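Local coordinates for protein enolase (alpha proteobacterium BAL199, PDB 3UGV) that is probably a magnesium-dependent lyase or related enzyme of the enolase superfamily, whose members typically abstract a proton next to a substrate carboxylate, at residues L230-A235 with A263-D268; D257-Y262 with A291-L296; E207-V212 with D243-E248; R283-A288 with G315-W320. All coordinates share one frame; numbering follows the deposited sequence.

Contact 1 of 4, residues L230-A235 with A263-D268. With NI (nickel (II) ion), chain Y; MG (magnesium ion), chain X.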
loop_
_atom_site.group_PDB
_atom_site.type_symbol
_atom_site.label_atom_id
_atom_site.label_comp_id
_atom_site.label_asym_id
_atom_site.label_seq_id
_atom_site.Cartn_x
_atom_site.Cartn_y
_atom_site.Cartn_z
ATOM N N LEU F 230 13.303 -8.820 -25.469
ATOM C CA LEU F 230 12.629 -9.972 -24.879
ATOM C C LEU F 230 11.217 -9.622 -24.479
ATOM O O LEU F 230 10.921 -8.469 -24.181
ATOM C CB LEU F 230 13.386 -10.467 -23.649
ATOM C CG LEU F 230 14.890 -10.657 -23.805
ATOM C CD1 LEU F 230 15.454 -11.208 -22.515
ATOM C CD2 LEU F 230 15.188 -11.599 -24.965
ATOM N N ASP F 231 10.344 -10.623 -24.471
ATOM C CA ASP F 231 9.026 -10.459 -23.870
ATOM C C ASP F 231 9.175 -10.897 -22.419
ATOM O O ASP F 231 10.245 -11.363 -22.036
ATOM C CB ASP F 231 7.937 -11.233 -24.639
ATOM C CG ASP F 231 8.035 -12.773 -24.480
ATOM O OD1 ASP F 231 8.552 -13.282 -23.452
ATOM O OD2 ASP F 231 7.558 -13.483 -25.394
ATOM N N MET F 232 8.135 -10.740 -21.607
ATOM C CA MET F 232 8.281 -10.993 -20.184
ATOM C C MET F 232 8.663 -12.432 -19.853
ATOM O O MET F 232 9.484 -12.666 -18.964
ATOM C CB MET F 232 7.035 -10.552 -19.410
ATOM C CG MET F 232 7.135 -9.125 -18.908
ATOM S SD MET F 232 8.592 -8.846 -17.865
ATOM C CE MET F 232 8.118 -9.754 -16.386
ATOM N N ALA F 233 8.072 -13.393 -20.558
ATOM C CA ALA F 233 8.399 -14.796 -20.314
ATOM C C ALA F 233 9.875 -15.052 -20.602
ATOM O O ALA F 233 10.616 -15.556 -19.745
ATOM C CB ALA F 233 7.532 -15.702 -21.141
ATOM N N GLU F 234 10.310 -14.681 -21.797
ATOM C CA GLU F 234 11.713 -14.837 -22.150
ATOM C C GLU F 234 12.598 -14.088 -21.166
ATOM O O GLU F 234 13.690 -14.545 -20.839
ATOM C CB GLU F 234 11.974 -14.353 -23.576
ATOM C CG GLU F 234 11.291 -15.194 -24.648
ATOM C CD GLU F 234 11.240 -14.491 -26.013
ATOM O OE1 GLU F 234 11.322 -13.232 -26.068
ATOM O OE2 GLU F 234 11.108 -15.208 -27.036
ATOM N N ALA F 235 12.140 -12.936 -20.684
ATOM C CA ALA F 235 13.007 -12.154 -19.811
ATOM C C ALA F 235 13.168 -12.799 -18.441
ATOM O O ALA F 235 14.234 -12.725 -17.828
ATOM C CB ALA F 235 12.515 -10.723 -19.675
ATOM N N ALA F 263 9.234 -3.821 -12.623
ATOM C CA ALA F 263 9.163 -4.006 -11.177
ATOM C C ALA F 263 9.289 -5.480 -10.777
ATOM O O ALA F 263 9.930 -5.778 -9.782
ATOM C CB ALA F 263 7.875 -3.381 -10.581
ATOM N N GLN F 264 8.688 -6.394 -11.542
ATOM C CA GLN F 264 8.788 -7.831 -11.243
ATOM C C GLN F 264 10.218 -8.350 -11.394
ATOM O O GLN F 264 10.723 -9.093 -10.545
ATOM C CB GLN F 264 7.866 -8.661 -12.143
ATOM C CG GLN F 264 6.395 -8.464 -11.895
ATOM C CD GLN F 264 5.975 -8.907 -10.507
ATOM O OE1 GLN F 264 6.195 -10.056 -10.123
ATOM N NE2 GLN F 264 5.372 -7.994 -9.744
ATOM N N LEU F 265 10.853 -7.959 -12.493
ATOM C CA LEU F 265 12.230 -8.352 -12.797
ATOM C C LEU F 265 13.205 -7.805 -11.760
ATOM O O LEU F 265 14.142 -8.487 -11.344
ATOM C CB LEU F 265 12.617 -7.817 -14.176
ATOM C CG LEU F 265 11.904 -8.497 -15.335
ATOM C CD1 LEU F 265 12.231 -7.815 -16.645
ATOM C CD2 LEU F 265 12.318 -9.973 -15.350
ATOM N N ARG F 266 12.988 -6.564 -11.351
ATOM C CA ARG F 266 13.891 -5.912 -10.407
ATOM C C ARG F 266 13.823 -6.652 -9.075
ATOM O O ARG F 266 14.832 -6.862 -8.405
ATOM C CB ARG F 266 13.487 -4.453 -10.229
ATOM C CG ARG F 266 14.413 -3.631 -9.334
ATOM C CD ARG F 266 13.570 -2.713 -8.481
ATOM N NE ARG F 266 14.362 -1.757 -7.744
ATOM C CZ ARG F 266 13.849 -0.927 -6.849
ATOM N NH1 ARG F 266 12.552 -0.975 -6.584
ATOM N NH2 ARG F 266 14.634 -0.062 -6.219
ATOM N N HIS F 267 12.622 -7.087 -8.718
ATOM C CA HIS F 267 12.433 -7.826 -7.488
ATOM C C HIS F 267 13.124 -9.175 -7.535
ATOM O O HIS F 267 13.844 -9.531 -6.600
ATOM C CB HIS F 267 10.951 -8.022 -7.175
ATOM C CG HIS F 267 10.710 -8.969 -6.042
ATOM N ND1 HIS F 267 10.561 -10.329 -6.228
ATOM C CD2 HIS F 267 10.623 -8.757 -4.707
ATOM C CE1 HIS F 267 10.377 -10.912 -5.056
ATOM N NE2 HIS F 267 10.409 -9.980 -4.115
ATOM N N ASP F 268 12.908 -9.920 -8.619
ATOM C CA ASP F 268 13.477 -11.259 -8.751
ATOM C C ASP F 268 15.003 -11.274 -8.925
ATOM O O ASP F 268 15.668 -12.218 -8.516
ATOM C CB ASP F 268 12.837 -12.026 -9.916
ATOM C CG ASP F 268 11.425 -12.503 -9.604
ATOM O OD1 ASP F 268 10.988 -12.387 -8.431
ATOM O OD2 ASP F 268 10.754 -13.005 -10.535
HETATM NI NI NI Y . 10.798 -10.549 -1.722
HETATM MG MG MG X . 16.778 -6.743 -7.600
HETATM O O HOH W 1 15.953 -7.422 -5.837
HETATM O O HOH W 2 16.256 -4.863 -6.954
HETATM O O HOH W 3 17.624 -5.784 -9.227
HETATM O O HOH W 4 18.507 -6.633 -6.446
#
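Ala235 and Leu265 mark the closest approach of the two backbones, with Ala235 CA 8.0 Å from Leu265 CA, where the first turn of helix 232-242 faces the later part of helix 259-268. These are successive outer helices of the enolase-superfamily (beta/alpha)-barrel, and they meet through apolar side chains. Leu265 supplies the wedge: its CG stands anti to the carbonyl carbon (chi1 -70°), directing the isobutyl group toward helix 232-242. There Leu265 CD1 lies 4.0 Å from Met232 SD and 4.2 Å from Ala235 CB. Met232 is folded at chi2 and chi3; the two side chains run past each other in opposite directions, with Met232 CE 4.1 Å from Leu265 CG. Pro253 and Leu273 also pack on Leu265. With an alanine here, the sulfur and methyl of Met232 would probably lose their leucine neighbour and a gap open beside Ala235. The turn that carries Met232 is fixed by a capping box: Glu234 N donates to Asp231 OD1 over 2.8 Å, nearly along the C-O axis, while Asp231 N donates to Glu234 OE1 over 3.2 Å. The C-terminal end of helix 259-268 binds metals. Arg266 O, together with Leu269 O and four waters, surrounds a magnesium ion. His267 ND1 donates to Asp268 OD1, close to the ring plane, which helps set the rotation of the imidazole; His267 NE2 lies 2.5 Å from a nickel ion that the same nitrogen of His267 from three other subunits also binds.

Contact 2 of 4, residues D257-Y262 with A291-L296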
loop_
_atom_site.group_PDB
_atom_site.type_symbol
_atom_site.label_atom_id
_atom_site.label_comp_id
_atom_site.label_asym_id
_atom_site.label_seq_id
_atom_site.Cartn_x
_atom_site.Cartn_y
_atom_site.Cartn_z
ATOM N N ASP F 257 8.323 0.814 -21.820
ATOM C CA ASP F 257 7.225 1.357 -21.006
ATOM C C ASP F 257 6.467 0.303 -20.191
ATOM O O ASP F 257 5.432 0.601 -19.597
ATOM C CB ASP F 257 6.253 2.210 -21.848
ATOM C CG ASP F 257 5.560 1.409 -22.942
ATOM O OD1 ASP F 257 5.894 0.224 -23.121
ATOM O OD2 ASP F 257 4.686 1.974 -23.631
ATOM N N ASN F 258 6.988 -0.922 -20.159
ATOM C CA ASN F 258 6.389 -1.974 -19.344
ATOM C C ASN F 258 6.905 -1.924 -17.913
ATOM O O ASN F 258 7.768 -2.712 -17.543
ATOM C CB ASN F 258 6.647 -3.369 -19.948
ATOM C CG ASN F 258 5.962 -4.462 -19.170
ATOM O OD1 ASN F 258 5.161 -4.167 -18.293
ATOM N ND2 ASN F 258 6.263 -5.732 -19.484
ATOM N N PHE F 259 6.372 -1.006 -17.112
ATOM C CA PHE F 259 6.832 -0.818 -15.737
ATOM C C PHE F 259 6.372 -1.927 -14.790
ATOM O O PHE F 259 7.067 -2.248 -13.817
ATOM C CB PHE F 259 6.361 0.534 -15.180
ATOM C CG PHE F 259 7.037 1.719 -15.796
ATOM C CD1 PHE F 259 8.081 1.559 -16.678
ATOM C CD2 PHE F 259 6.643 3.007 -15.458
ATOM C CE1 PHE F 259 8.714 2.667 -17.247
ATOM C CE2 PHE F 259 7.271 4.109 -16.016
ATOM C CZ PHE F 259 8.309 3.932 -16.919
ATOM N N ASP F 260 5.192 -2.491 -15.042
ATOM C CA ASP F 260 4.747 -3.624 -14.230
ATOM C C ASP F 260 5.746 -4.769 -14.358
ATOM O O ASP F 260 6.084 -5.395 -13.368
ATOM C CB ASP F 260 3.348 -4.091 -14.621
ATOM C CG ASP F 260 2.302 -2.992 -14.474
ATOM O OD1 ASP F 260 2.193 -2.375 -13.390
ATOM O OD2 ASP F 260 1.596 -2.739 -15.461
ATOM N N GLY F 261 6.220 -5.031 -15.578
ATOM C CA GLY F 261 7.193 -6.087 -15.827
ATOM C C GLY F 261 8.555 -5.764 -15.234
ATOM O O GLY F 261 9.212 -6.618 -14.640
ATOM N N TYR F 262 8.982 -4.514 -15.386
ATOM C CA TYR F 262 10.259 -4.088 -14.832
ATOM C C TYR F 262 10.296 -4.250 -13.313
ATOM O O TYR F 262 11.263 -4.793 -12.781
ATOM C CB TYR F 262 10.581 -2.664 -15.266
ATOM C CG TYR F 262 11.263 -2.610 -16.616
ATOM C CD1 TYR F 262 12.389 -3.377 -16.871
ATOM C CD2 TYR F 262 10.783 -1.802 -17.632
ATOM C CE1 TYR F 262 13.024 -3.342 -18.102
ATOM C CE2 TYR F 262 11.408 -1.759 -18.865
ATOM C CZ TYR F 262 12.531 -2.537 -19.093
ATOM O OH TYR F 262 13.170 -2.494 -20.318
ATOM N N ALA F 291 7.243 3.465 -9.344
ATOM C CA ALA F 291 6.786 2.126 -9.716
ATOM C C ALA F 291 7.768 1.055 -9.248
ATOM O O ALA F 291 7.500 -0.128 -9.373
ATOM C CB ALA F 291 6.582 2.041 -11.213
ATOM N N GLY F 292 8.912 1.475 -8.714
ATOM C CA GLY F 292 9.957 0.536 -8.347
ATOM C C GLY F 292 10.457 -0.253 -9.549
ATOM O O GLY F 292 10.658 -1.471 -9.458
ATOM N N ALA F 293 10.678 0.444 -10.662
ATOM C CA ALA F 293 10.988 -0.197 -11.946
ATOM C C ALA F 293 12.479 -0.495 -12.221
ATOM O O ALA F 293 12.821 -1.239 -13.145
ATOM C CB ALA F 293 10.409 0.637 -13.090
ATOM N N CYS F 294 13.376 0.086 -11.441
ATOM C CA CYS F 294 14.790 -0.106 -11.723
ATOM C C CYS F 294 15.653 0.166 -10.501
ATOM O O CYS F 294 15.221 0.855 -9.579
ATOM C CB CYS F 294 15.209 0.847 -12.831
ATOM S SG CYS F 294 14.777 2.555 -12.451
ATOM N N ASP F 295 16.880 -0.354 -10.527
ATOM C CA ASP F 295 17.893 -0.036 -9.526
ATOM C C ASP F 295 18.810 1.110 -9.986
ATOM O O ASP F 295 19.390 1.830 -9.173
ATOM C CB ASP F 295 18.749 -1.276 -9.253
ATOM C CG ASP F 295 17.918 -2.500 -8.949
ATOM O OD1 ASP F 295 17.833 -3.387 -9.826
ATOM O OD2 ASP F 295 17.339 -2.573 -7.838
ATOM N N LEU F 296 18.965 1.256 -11.296
ATOM C CA LEU F 296 19.876 2.262 -11.848
ATOM C C LEU F 296 19.176 2.955 -13.022
ATOM O O LEU F 296 18.312 2.359 -13.659
ATOM C CB LEU F 296 21.175 1.600 -12.329
ATOM C CG LEU F 296 21.938 0.587 -11.461
ATOM C CD1 LEU F 296 23.038 -0.068 -12.283
ATOM C CD2 LEU F 296 22.536 1.211 -10.209
#
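Phe259 and Tyr262, one turn apart at the start of helix 259-268, meet the two alanines that flank Gly292. Their first torsions are similar (chi1 -70° for Phe259, -85° for Tyr262), and it is their different positions on the helix that send the rings to different places. Tyr262 makes the closer approach with the root of its side chain: Tyr262 CB lies 4.0 Å from Ala293 CB and 3.4 Å from Ala293 O. Its ring leads off the contact to pack on Leu273 and Ile275 of strand 273-275, with the hydroxyl in a weak hydrogen bond to Val254 O. Phe259 CB rests 4.2 Å from Ala291 CB, and farther out Phe259 CD1 comes within 4.4 Å of Ala293 CB; this one side chain spans both alanine methyls, the ring meeting them obliquely. The first turn of the helix is capped by Asn258, whose OD1 accepts from Gly261 N at 3.0 Å, the donor standing well above the carbonyl plane. Asp260 accepts from His286 of a neighbouring subunit. On the other segment, Gly292 takes positive phi and closes helix 282-290. An N-capped first turn thus packs against a Schellman motif and the loop leading to strand 296-297, a join between successive beta-alpha units of the barrel.

Contact 3 of 4, residues E207-V212 with D243-E248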
loop_
_atom_site.group_PDB
_atom_site.type_symbol
_atom_site.label_atom_id
_atom_site.label_comp_id
_atom_site.label_asym_id
_atom_site.label_seq_id
_atom_site.Cartn_x
_atom_site.Cartn_y
_atom_site.Cartn_z
ATOM N N GLU F 207 27.990 -18.066 -23.021
ATOM C CA GLU F 207 29.253 -18.490 -23.596
ATOM C C GLU F 207 30.077 -17.263 -23.974
ATOM O O GLU F 207 31.282 -17.204 -23.713
ATOM C CB GLU F 207 28.959 -19.330 -24.832
ATOM C CG GLU F 207 30.090 -20.173 -25.338
ATOM C CD GLU F 207 29.700 -20.901 -26.617
ATOM O OE1 GLU F 207 28.589 -21.486 -26.656
ATOM O OE2 GLU F 207 30.493 -20.865 -27.585
ATOM N N THR F 208 29.415 -16.279 -24.580
ATOM C CA THR F 208 30.069 -15.025 -24.936
ATOM C C THR F 208 30.623 -14.262 -23.723
ATOM O O THR F 208 31.768 -13.813 -23.740
ATOM C CB THR F 208 29.131 -14.135 -25.738
ATOM O OG1 THR F 208 28.760 -14.813 -26.939
ATOM C CG2 THR F 208 29.820 -12.837 -26.106
ATOM N N ALA F 209 29.809 -14.115 -22.678
ATOM C CA ALA F 209 30.254 -13.495 -21.438
ATOM C C ALA F 209 31.520 -14.181 -20.902
ATOM O O ALA F 209 32.511 -13.515 -20.559
ATOM C CB ALA F 209 29.125 -13.536 -20.385
ATOM N N GLU F 210 31.487 -15.512 -20.837
ATOM C CA GLU F 210 32.620 -16.283 -20.310
ATOM C C GLU F 210 33.852 -16.080 -21.178
ATOM O O GLU F 210 34.944 -15.918 -20.661
ATOM C CB GLU F 210 32.283 -17.775 -20.201
ATOM C CG GLU F 210 31.085 -18.113 -19.285
ATOM C CD GLU F 210 31.358 -17.875 -17.794
ATOM O OE1 GLU F 210 32.410 -17.285 -17.453
ATOM O OE2 GLU F 210 30.515 -18.287 -16.958
ATOM N N ALA F 211 33.669 -16.054 -22.495
ATOM C CA ALA F 211 34.785 -15.844 -23.419
ATOM C C ALA F 211 35.403 -14.448 -23.276
ATOM O O ALA F 211 36.626 -14.282 -23.326
ATOM C CB ALA F 211 34.335 -16.083 -24.853
ATOM N N VAL F 212 34.552 -13.441 -23.098
ATOM C CA VAL F 212 35.031 -12.079 -22.900
ATOM C C VAL F 212 35.877 -11.973 -21.629
ATOM O O VAL F 212 36.963 -11.406 -21.633
ATOM C CB VAL F 212 33.859 -11.064 -22.831
ATOM C CG1 VAL F 212 34.338 -9.752 -22.261
ATOM C CG2 VAL F 212 33.228 -10.861 -24.208
ATOM N N ASP F 243 21.767 -14.122 -13.659
ATOM C CA ASP F 243 21.763 -13.332 -12.428
ATOM C C ASP F 243 22.944 -13.662 -11.518
ATOM O O ASP F 243 23.295 -12.875 -10.651
ATOM C CB ASP F 243 20.449 -13.497 -11.672
ATOM C CG ASP F 243 20.201 -12.362 -10.693
ATOM O OD1 ASP F 243 20.648 -11.239 -10.975
ATOM O OD2 ASP F 243 19.556 -12.582 -9.652
ATOM N N ASP F 244 23.574 -14.815 -11.724
ATOM C CA ASP F 244 24.735 -15.173 -10.901
ATOM C C ASP F 244 26.087 -15.086 -11.609
ATOM O O ASP F 244 27.103 -15.497 -11.052
ATOM C CB ASP F 244 24.551 -16.558 -10.285
ATOM C CG ASP F 244 23.371 -16.613 -9.337
ATOM O OD1 ASP F 244 22.994 -15.544 -8.807
ATOM O OD2 ASP F 244 22.818 -17.714 -9.122
ATOM N N LEU F 245 26.100 -14.551 -12.827
ATOM C CA LEU F 245 27.344 -14.364 -13.567
ATOM C C LEU F 245 28.266 -13.310 -12.966
ATOM O O LEU F 245 29.452 -13.281 -13.275
ATOM C CB LEU F 245 27.057 -13.951 -15.005
ATOM C CG LEU F 245 26.573 -14.980 -16.020
ATOM C CD1 LEU F 245 26.723 -14.374 -17.403
ATOM C CD2 LEU F 245 27.375 -16.273 -15.906
ATOM N N GLY F 246 27.728 -12.410 -12.153
ATOM C CA GLY F 246 28.535 -11.306 -11.654
ATOM C C GLY F 246 28.585 -10.099 -12.586
ATOM O O GLY F 246 29.558 -9.355 -12.578
ATOM N N LEU F 247 27.531 -9.886 -13.374
ATOM C CA LEU F 247 27.455 -8.722 -14.269
ATOM C C LEU F 247 27.336 -7.423 -13.484
ATOM O O LEU F 247 26.831 -7.417 -12.355
ATOM C CB LEU F 247 26.245 -8.840 -15.197
ATOM C CG LEU F 247 26.190 -10.115 -16.029
ATOM C CD1 LEU F 247 24.843 -10.229 -16.705
ATOM C CD2 LEU F 247 27.349 -10.126 -17.044
ATOM N N GLU F 248 27.804 -6.328 -14.077
ATOM C CA GLU F 248 27.706 -5.014 -13.448
ATOM C C GLU F 248 26.240 -4.559 -13.442
ATOM O O GLU F 248 25.741 -4.045 -12.450
ATOM C CB GLU F 248 28.555 -3.998 -14.197
ATOM C CG GLU F 248 28.365 -2.551 -13.728
ATOM C CD GLU F 248 29.178 -2.197 -12.494
ATOM O OE1 GLU F 248 29.985 -3.043 -12.038
ATOM O OE2 GLU F 248 29.024 -1.059 -11.990
#
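Leu245 meets Ala209 and Glu210 on helix 202-216, and it carries nearly the whole contact for segment 243-248, which follows helix 232-242 in the chain. Near the start of the segment, Asp244 forms a salt bridge with Arg240 of a neighbouring subunit. At Leu245 the chain faces the helix: CG stands anti to the carbonyl carbon (chi1 -76°), and the two methyls divide the work. Leu245 CD1 lies 3.9 Å from Ala209 CB, a plain apolar touch on the small residue that lets the leucine in. Leu245 CD2 lies 3.9 Å from Glu210 OE2, where the glutamate, bent at chi2 (-69°), crosses the leucine obliquely; its other oxygen, OE1, is in a salt bridge with Arg218, which probably balances the charge, leaving OE2 against the methyl. Gly246 then takes a positive phi of 86°, where a side chain would be jammed against the carbonyl O of Leu245, a turn that calls for glycine. Leu247, buried, packs on Val224 of strand 221-225. The loop between helix 232-242 and strand 249-251 thus packs on helix 202-216 of the previous beta-alpha unit, as in the enolase-type barrel.

Contact 4 of 4, residues R283-A288 with G315-W320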
loop_
_atom_site.group_PDB
_atom_site.type_symbol
_atom_site.label_atom_id
_atom_site.label_comp_id
_atom_site.label_asym_id
_atom_site.label_seq_id
_atom_site.Cartn_x
_atom_site.Cartn_y
_atom_site.Cartn_z
ATOM N N ARG F 283 9.845 13.857 -15.217
ATOM C CA ARG F 283 8.622 13.340 -14.625
ATOM C C ARG F 283 8.511 11.842 -14.939
ATOM O O ARG F 283 8.071 11.049 -14.104
ATOM C CB ARG F 283 7.383 14.127 -15.071
ATOM C CG ARG F 283 6.048 13.442 -14.722
ATOM C CD ARG F 283 4.905 14.419 -14.811
ATOM N NE ARG F 283 5.044 15.461 -13.796
ATOM C CZ ARG F 283 4.600 16.708 -13.926
ATOM N NH1 ARG F 283 3.983 17.081 -15.035
ATOM N NH2 ARG F 283 4.780 17.584 -12.952
ATOM N N GLU F 284 8.949 11.445 -16.125
ATOM C CA GLU F 284 8.903 10.033 -16.501
ATOM C C GLU F 284 9.819 9.184 -15.614
ATOM O O GLU F 284 9.429 8.106 -15.171
ATOM C CB GLU F 284 9.262 9.868 -17.961
ATOM C CG GLU F 284 8.566 8.729 -18.652
ATOM C CD GLU F 284 8.569 8.916 -20.165
ATOM O OE1 GLU F 284 9.353 8.221 -20.859
ATOM O OE2 GLU F 284 7.790 9.773 -20.651
ATOM N N MET F 285 11.020 9.685 -15.340
ATOM C CA MET F 285 11.940 9.039 -14.403
ATOM C C MET F 285 11.291 8.889 -13.013
ATOM O O MET F 285 11.362 7.835 -12.367
ATOM C CB MET F 285 13.242 9.848 -14.269
ATOM C CG MET F 285 14.252 9.190 -13.304
ATOM S SD MET F 285 15.759 10.144 -13.046
ATOM C CE MET F 285 16.606 9.819 -14.579
ATOM N N HIS F 286 10.658 9.957 -12.561
ATOM C CA HIS F 286 10.023 9.985 -11.249
ATOM C C HIS F 286 8.925 8.905 -11.162
ATOM O O HIS F 286 8.792 8.212 -10.147
ATOM C CB HIS F 286 9.502 11.418 -10.984
ATOM C CG HIS F 286 8.300 11.491 -10.094
ATOM N ND1 HIS F 286 8.372 11.324 -8.726
ATOM C CD2 HIS F 286 7.000 11.749 -10.376
ATOM C CE1 HIS F 286 7.165 11.463 -8.206
ATOM N NE2 HIS F 286 6.313 11.718 -9.186
ATOM N N GLN F 287 8.170 8.732 -12.245
ATOM C CA GLN F 287 7.120 7.713 -12.289
ATOM C C GLN F 287 7.689 6.295 -12.280
ATOM O O GLN F 287 7.157 5.412 -11.615
ATOM C CB GLN F 287 6.234 7.926 -13.512
ATOM C CG GLN F 287 5.446 9.247 -13.466
ATOM C CD GLN F 287 4.645 9.477 -14.735
ATOM O OE1 GLN F 287 4.875 8.811 -15.761
ATOM N NE2 GLN F 287 3.685 10.405 -14.674
ATOM N N ALA F 288 8.788 6.096 -13.008
ATOM C CA ALA F 288 9.479 4.825 -13.017
ATOM C C ALA F 288 9.968 4.444 -11.627
ATOM O O ALA F 288 9.894 3.275 -11.245
ATOM C CB ALA F 288 10.638 4.860 -13.985
ATOM N N GLY F 315 18.442 15.889 -10.056
ATOM C CA GLY F 315 17.759 16.260 -8.834
ATOM C C GLY F 315 16.807 15.198 -8.316
ATOM O O GLY F 315 16.780 14.939 -7.125
ATOM N N VAL F 316 16.015 14.587 -9.197
ATOM C CA VAL F 316 15.190 13.451 -8.794
ATOM C C VAL F 316 16.069 12.276 -8.352
ATOM O O VAL F 316 15.878 11.716 -7.276
ATOM C CB VAL F 316 14.263 12.966 -9.926
ATOM C CG1 VAL F 316 13.504 11.762 -9.467
ATOM C CG2 VAL F 316 13.280 14.065 -10.354
ATOM N N ALA F 317 17.047 11.920 -9.176
ATOM C CA ALA F 317 17.910 10.779 -8.886
ATOM C C ALA F 317 18.591 10.988 -7.558
ATOM O O ALA F 317 18.631 10.086 -6.719
ATOM C CB ALA F 317 18.941 10.597 -9.972
ATOM N N GLY F 318 19.126 12.185 -7.355
ATOM C CA GLY F 318 19.798 12.495 -6.107
ATOM C C GLY F 318 18.907 12.260 -4.901
ATOM O O GLY F 318 19.322 11.631 -3.931
ATOM N N ALA F 319 17.677 12.769 -4.950
ATOM C CA ALA F 319 16.762 12.633 -3.818
ATOM C C ALA F 319 16.505 11.156 -3.474
ATOM O O ALA F 319 16.497 10.766 -2.308
ATOM C CB ALA F 319 15.465 13.352 -4.110
ATOM N N TRP F 320 16.304 10.344 -4.504
ATOM C CA TRP F 320 16.091 8.917 -4.348
ATOM C C TRP F 320 17.382 8.179 -4.000
ATOM O O TRP F 320 17.352 7.078 -3.455
ATOM C CB TRP F 320 15.523 8.325 -5.650
ATOM C CG TRP F 320 14.034 8.434 -5.801
ATOM C CD1 TRP F 320 13.326 9.479 -6.347
ATOM C CD2 TRP F 320 13.062 7.449 -5.423
ATOM N NE1 TRP F 320 11.978 9.210 -6.308
ATOM C CE2 TRP F 320 11.787 7.970 -5.754
ATOM C CE3 TRP F 320 13.145 6.182 -4.824
ATOM C CZ2 TRP F 320 10.606 7.267 -5.513
ATOM C CZ3 TRP F 320 11.972 5.483 -4.589
ATOM C CH2 TRP F 320 10.717 6.030 -4.933
#
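Met285 and His286 on helix 282-290 face Val316 and Ala317 on helix 306-320, two outer helices of the barrel that run almost side by side, with segment axes 10.1 Å apart at closest approach and 25° between their directions. Apolar packing makes the contact. Met285 is extended through its first two torsions (chi1 -179°), which sends the sulfur straight across the gap; Met285 SD comes 4.4 Å from Ala317 CB and 4.5 Å from Val316 CB, at the seam between the two residues. Val316 answers in the other direction: its CG1 lies 4.3 Å from His286 CB, so the valine touches the histidine at its aliphatic root. Leu289, one turn on from Met285, also packs on Val316 and on Trp320. Within helix 306-320 the indole lies back along its own turn, with Trp320 CD1 3.5 Å from Val316 O and that oxygen in the ring plane at its edge; the same oxygen accepts the backbone bond from Trp320 N.

Polar and aromatic interactions turn outward, to other subunits. His286 NE2 is hydrogen-bonded to Asp260 of one neighbouring subunit, and Trp320 meets the ring of His286 of a second neighbouring subunit, planes at about 55°. Arg283 is shared likewise, with a salt bridge to Asp257 of the first neighbour and a hydrogen bond to Ala319 O of the second. Between these two helices, then, cohesion rests on shape and buried apolar area, while the polar ends of Arg283 and His286 bond to other subunits.

In the fold
All four contacts lie in the barrel domain, joining successive beta-alpha units around its outside. Contacts 1 and 2 share helix 259-268, their centres about 9 Å apart; Arg266 NE of contact 1 forms a 3.1 Å salt bridge with Asp295 OD2 of contact 2. Contact 2 passes on to contact 4, centres about 13 Å apart, through a probable hydrogen bond from Ala293 N to Ala288 O. Contact 3 stands more apart, about 18 Å from contact 1 and 30 Å from contact 4 between centres. None includes the magnesium ligands Asp225, Glu251 and Glu277, which probably mark the active site; the metals of contact 1 sit at the end of an outer helix, the nickel shared by His267 of four subunits.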